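Local atomic coordinates of phosphoenolpyruvate-protein phosphotransferase (Coxiella burnetii, PDB entry 3TRC), a protein that probably transfers phosphate from phosphoenolpyruvate to a partner protein of the phosphotransferase system, and is represented here by its GAF domain. Residues E77-L82 with H113-I118; L130-Q133 with H139-E142. All coordinates share one frame; numbering follows the deposited sequence.

Overall arrangement
The two contacts lie on opposite faces of the central antiparallel sheet of the GAF domain, their centres about 10 Å apart. Strands 114-122 and 125-134, neighbours in that sheet, join them: Leu116 O probably accepts a hydrogen bond from Ile132 N at 2.8 Å, and Ile118 N probably gives one to Leu130 O at the same length. Contact 1 packs helix 78-86 onto one face, beside a phosphate and a sodium ion, whereas contact 2 belongs to the face that carries helix 142-164. Leu116 connects the two, since its CB packs 3.6 Å from Phe140 CD2. The phosphotransfer chemistry presumably resides in other domains of the full-length protein.

Contact 1 (E77-L82 with H113-I118); sequences EGLIGL and HGFLGI. With NA (sodium ion), chain C; PO4 (phosphate ion), chain B.
Leu79 presses one methyl onto the face of Phe115: CD2 stands 3.6 Å from the ring centroid and only 7° off its normal, a CH-pi contact. The two side chains come from opposite directions, Leu79 from helix 78-86 and Phe115 from strand 114-122. With CG anti to the backbone N (chi1 177°), Phe115 carries its ring out from the strand towards the helix, where the branched end of a leucine can sit over the flat surface. Ile80 touches the same ring differently, its CG1 lying at the edge, near the ring plane, 4.4 Å from CZ.

The start of the helix also holds a phosphate, probably from the crystallisation liquor. Leu79 N donates to PO4 O4 at 2.8 Å and Ile80 N to PO4 O3 at 2.9 Å, both bonds nearly straight. Amides at a helix start point outward along the axis, so they suit an anion, and the helix dipole would probably favour it too. Gly78, with the positive phi (67°) that glycine tolerates well and no CB to run into the bound ion, brings its CA within 3.4 Å of PO4 O4, and Lys102 N and Arg104 NH1 also bond the ion. One residue beyond Ile80, Gly81 O binds the sodium ion at 2.9 Å, alongside Tyr55 OH and Glu85 OE2.

Further out, Leu79 packs on Ile90 and Leu92 of strand 90-92, and Ile80 on Ile129 and Val131 of strand 125-134. Leu116 and Ile118, alternating with Phe115 along the strand, instead meet helix 142-164, so this part of the sheet lies between helix 78-86 and helix 142-164.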
loop_
_atom_site.group_PDB
_atom_site.type_symbol
_atom_site.label_atom_id
_atom_site.label_comp_id
_atom_site.label_asym_id
_atom_site.label_seq_id
_atom_site.Cartn_x
_atom_site.Cartn_y
_atom_site.Cartn_z
ATOM N N GLU A 77 9.509 -18.072 20.948
ATOM C CA GLU A 77 10.362 -19.210 20.623
ATOM C C GLU A 77 10.814 -19.238 19.173
ATOM O O GLU A 77 10.075 -18.857 18.264
ATOM C CB GLU A 77 9.664 -20.525 20.973
ATOM C CG GLU A 77 9.364 -20.685 22.449
ATOM C CD GLU A 77 9.017 -22.115 22.813
ATOM O OE1 GLU A 77 8.886 -22.949 21.891
ATOM O OE2 GLU A 77 8.880 -22.403 24.020
ATOM N N GLY A 78 12.038 -19.704 18.964
ATOM C CA GLY A 78 12.577 -19.823 17.626
ATOM C C GLY A 78 12.819 -18.496 16.935
ATOM O O GLY A 78 12.700 -17.423 17.524
ATOM N N LEU A 79 13.165 -18.579 15.658
ATOM C CA LEU A 79 13.472 -17.402 14.874
ATOM C C LEU A 79 12.206 -16.586 14.620
ATOM O O LEU A 79 12.219 -15.359 14.694
ATOM C CB LEU A 79 14.109 -17.832 13.552
ATOM C CG LEU A 79 14.759 -16.751 12.699
ATOM C CD1 LEU A 79 15.735 -15.915 13.529
ATOM C CD2 LEU A 79 15.464 -17.404 11.516
ATOM N N ILE A 80 11.114 -17.269 14.308
ATOM C CA ILE A 80 9.849 -16.578 14.089
ATOM C C ILE A 80 9.399 -15.854 15.362
ATOM O O ILE A 80 8.940 -14.707 15.309
ATOM C CB ILE A 80 8.772 -17.538 13.540
ATOM C CG1 ILE A 80 9.160 -17.958 12.120
ATOM C CG2 ILE A 80 7.403 -16.884 13.553
ATOM C CD1 ILE A 80 8.315 -19.067 11.521
ATOM N N GLY A 81 9.559 -16.517 16.505
ATOM C CA GLY A 81 9.304 -15.885 17.788
ATOM C C GLY A 81 10.169 -14.653 17.989
ATOM O O GLY A 81 9.717 -13.640 18.517
ATOM N N LEU A 82 11.421 -14.728 17.555
ATOM C CA LEU A 82 12.324 -13.595 17.723
ATOM C C LEU A 82 11.863 -12.392 16.897
ATOM O O LEU A 82 11.913 -11.256 17.369
ATOM C CB LEU A 82 13.759 -13.999 17.385
ATOM C CG LEU A 82 14.854 -12.984 17.705
ATOM C CD1 LEU A 82 14.805 -12.569 19.178
ATOM C CD2 LEU A 82 16.218 -13.554 17.335
ATOM N N HIS A 113 17.179 -21.648 3.212
ATOM C CA HIS A 113 18.297 -20.991 3.866
ATOM C C HIS A 113 18.030 -19.504 4.022
ATOM O O HIS A 113 17.905 -19.016 5.143
ATOM C CB HIS A 113 19.594 -21.268 3.104
ATOM C CG HIS A 113 19.995 -22.709 3.132
ATOM N ND1 HIS A 113 20.790 -23.239 4.126
ATOM C CD2 HIS A 113 19.677 -23.740 2.315
ATOM C CE1 HIS A 113 20.962 -24.530 3.908
ATOM N NE2 HIS A 113 20.296 -24.861 2.816
ATOM N N GLY A 114 17.925 -18.787 2.905
ATOM C CA GLY A 114 17.580 -17.376 2.947
ATOM C C GLY A 114 16.262 -17.184 3.675
ATOM O O GLY A 114 15.335 -17.966 3.483
ATOM N N PHE A 115 16.179 -16.141 4.497
ATOM C CA PHE A 115 15.044 -15.947 5.406
ATOM C C PHE A 115 14.737 -14.465 5.587
ATOM O O PHE A 115 15.631 -13.661 5.859
ATOM C CB PHE A 115 15.369 -16.576 6.772
ATOM C CG PHE A 115 14.310 -16.376 7.832
ATOM C CD1 PHE A 115 14.288 -15.225 8.614
ATOM C CD2 PHE A 115 13.381 -17.373 8.097
ATOM C CE1 PHE A 115 13.327 -15.056 9.612
ATOM C CE2 PHE A 115 12.415 -17.213 9.092
ATOM C CZ PHE A 115 12.391 -16.052 9.851
ATOM N N LEU A 116 13.474 -14.099 5.420
ATOM C CA LEU A 116 13.032 -12.758 5.788
ATOM C C LEU A 116 11.773 -12.876 6.624
ATOM O O LEU A 116 10.731 -13.311 6.134
ATOM C CB LEU A 116 12.764 -11.901 4.546
ATOM C CG LEU A 116 12.233 -10.486 4.807
ATOM C CD1 LEU A 116 13.194 -9.698 5.688
ATOM C CD2 LEU A 116 11.996 -9.759 3.483
ATOM N N GLY A 117 11.885 -12.504 7.896
ATOM C CA GLY A 117 10.748 -12.530 8.798
ATOM C C GLY A 117 10.343 -11.116 9.141
ATOM O O GLY A 117 11.174 -10.310 9.554
ATOM N N ILE A 118 9.062 -10.815 8.962
ATOM C CA ILE A 118 8.556 -9.457 9.099
ATOM C C ILE A 118 7.367 -9.398 10.051
ATOM O O ILE A 118 6.376 -10.106 9.871
ATOM C CB ILE A 118 8.151 -8.907 7.717
ATOM C CG1 ILE A 118 9.383 -8.821 6.819
ATOM C CG2 ILE A 118 7.467 -7.556 7.838
ATOM C CD1 ILE A 118 9.127 -8.143 5.527
HETATM NA NA NA C . 7.127 -13.907 19.787
HETATM P P PO4 B . 11.596 -21.430 14.190
HETATM O O1 PO4 B . 10.984 -22.259 15.289
HETATM O O2 PO4 B . 11.520 -22.185 12.880
HETATM O O3 PO4 B . 10.870 -20.119 14.048
HETATM O O4 PO4 B . 13.049 -21.165 14.494
#

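Contact 2 (L130-Q133 with H139-E142); sequences LVIQ and HFAE
Round the Phe140 ring, Gln133 C lies at the edge, near the ring plane, 4.2 Å from CZ, while the CG2 methyl of Ile132 comes in obliquely, 3.6 Å from CE1, on the side of the ring over which Leu116 packs. This is the strand-loop-helix connection of the GAF fold, in which the chain leaves strand 125-134 and, after a short loop, enters helix 142-164. Phe140 belongs to the loop, two residues before that helix, and tucks its side chain back onto the strand the chain has just left.

The contact is apolar, with no hydrogen bond between the two segments, so a large aromatic group facing a branched aliphatic one suits the buried site. In Ile132, CG2 is anti to the backbone N, which sends this methyl to the ring while the end of the other branch leads away; that side chain also packs on Leu38, Ala40 and Cys43. Gln133 has its CB pointing away from the loop, and its side chain packs on Tyr112, so it is its backbone that meets the ring.

Polar bonds of the loop lie outside this apolar pair. Phe140 O accepts a hydrogen bond from Asn91 ND2. Ala141 occupies the N-cap position, and its N bonds to Glu144 OE2, the side-chain-to-backbone half of a capping box; alanine offers no side-chain acceptor for the other half. Glu142, at the first turn, forms a salt bridge to Lys8 of the second subunit. Back at the ring, Phe140 CE2 comes to 3.8 Å from Ile132 O.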
loop_
_atom_site.group_PDB
_atom_site.type_symbol
_atom_site.label_atom_id
_atom_site.label_comp_id
_atom_site.label_asym_id
_atom_site.label_seq_id
_atom_site.Cartn_x
_atom_site.Cartn_y
_atom_site.Cartn_z
ATOM N N LEU A 130 4.967 -12.379 8.849
ATOM C CA LEU A 130 5.114 -12.790 7.456
ATOM C C LEU A 130 6.508 -13.383 7.282
ATOM O O LEU A 130 7.501 -12.758 7.645
ATOM C CB LEU A 130 4.923 -11.581 6.534
ATOM C CG LEU A 130 5.154 -11.774 5.033
ATOM C CD1 LEU A 130 4.049 -12.640 4.460
ATOM C CD2 LEU A 130 5.205 -10.425 4.314
ATOM N N VAL A 131 6.580 -14.597 6.741
ATOM C CA VAL A 131 7.853 -15.304 6.635
ATOM C C VAL A 131 8.123 -15.677 5.187
ATOM O O VAL A 131 7.348 -16.412 4.577
ATOM C CB VAL A 131 7.888 -16.592 7.484
ATOM C CG1 VAL A 131 9.223 -17.318 7.286
ATOM C CG2 VAL A 131 7.666 -16.283 8.960
ATOM N N ILE A 132 9.232 -15.175 4.651
ATOM C CA ILE A 132 9.614 -15.442 3.272
ATOM C C ILE A 132 10.921 -16.239 3.275
ATOM O O ILE A 132 11.855 -15.904 3.989
ATOM C CB ILE A 132 9.794 -14.130 2.466
ATOM C CG1 ILE A 132 8.557 -13.229 2.593
ATOM C CG2 ILE A 132 10.059 -14.442 1.002
ATOM C CD1 ILE A 132 8.663 -12.184 3.698
ATOM N N GLN A 133 10.971 -17.314 2.497
ATOM C CA GLN A 133 12.143 -18.181 2.509
ATOM C C GLN A 133 12.577 -18.523 1.099
ATOM O O GLN A 133 11.779 -18.499 0.170
ATOM C CB GLN A 133 11.846 -19.467 3.283
ATOM C CG GLN A 133 11.299 -19.222 4.691
ATOM C CD GLN A 133 10.956 -20.509 5.421
ATOM O OE1 GLN A 133 9.804 -20.959 5.416
ATOM N NE2 GLN A 133 11.957 -21.111 6.055
ATOM N N HIS A 139 20.589 -13.483 1.655
ATOM C CA HIS A 139 19.611 -12.650 2.328
ATOM C C HIS A 139 18.764 -11.932 1.277
ATOM O O HIS A 139 19.000 -12.067 0.074
ATOM C CB HIS A 139 20.279 -11.663 3.284
ATOM C CG HIS A 139 21.033 -10.570 2.601
ATOM N ND1 HIS A 139 22.352 -10.699 2.221
ATOM C CD2 HIS A 139 20.657 -9.320 2.239
ATOM C CE1 HIS A 139 22.755 -9.576 1.652
ATOM N NE2 HIS A 139 21.746 -8.725 1.650
ATOM N N PHE A 140 17.761 -11.194 1.734
ATOM C CA PHE A 140 16.885 -10.465 0.829
ATOM C C PHE A 140 17.362 -9.031 0.651
ATOM O O PHE A 140 17.715 -8.358 1.618
ATOM C CB PHE A 140 15.430 -10.528 1.316
ATOM C CG PHE A 140 14.816 -11.896 1.176
ATOM C CD1 PHE A 140 13.961 -12.182 0.123
ATOM C CD2 PHE A 140 15.121 -12.904 2.084
ATOM C CE1 PHE A 140 13.410 -13.445 -0.020
ATOM C CE2 PHE A 140 14.567 -14.163 1.954
ATOM C CZ PHE A 140 13.713 -14.436 0.899
ATOM N N ALA A 141 17.390 -8.575 -0.599
ATOM C CA ALA A 141 17.950 -7.271 -0.902
ATOM C C ALA A 141 17.076 -6.145 -0.357
ATOM O O ALA A 141 15.927 -6.360 0.025
ATOM C CB ALA A 141 18.148 -7.122 -2.403
ATOM N N GLU A 142 17.637 -4.942 -0.324
ATOM C CA GLU A 142 16.964 -3.793 0.278
ATOM C C GLU A 142 15.563 -3.536 -0.265
ATOM O O GLU A 142 14.640 -3.271 0.507
ATOM C CB GLU A 142 17.824 -2.540 0.108
ATOM C CG GLU A 142 17.271 -1.306 0.788
ATOM C CD GLU A 142 18.183 -0.102 0.621
ATOM O OE1 GLU A 142 19.050 -0.124 -0.279
ATOM O OE2 GLU A 142 18.038 0.861 1.397
#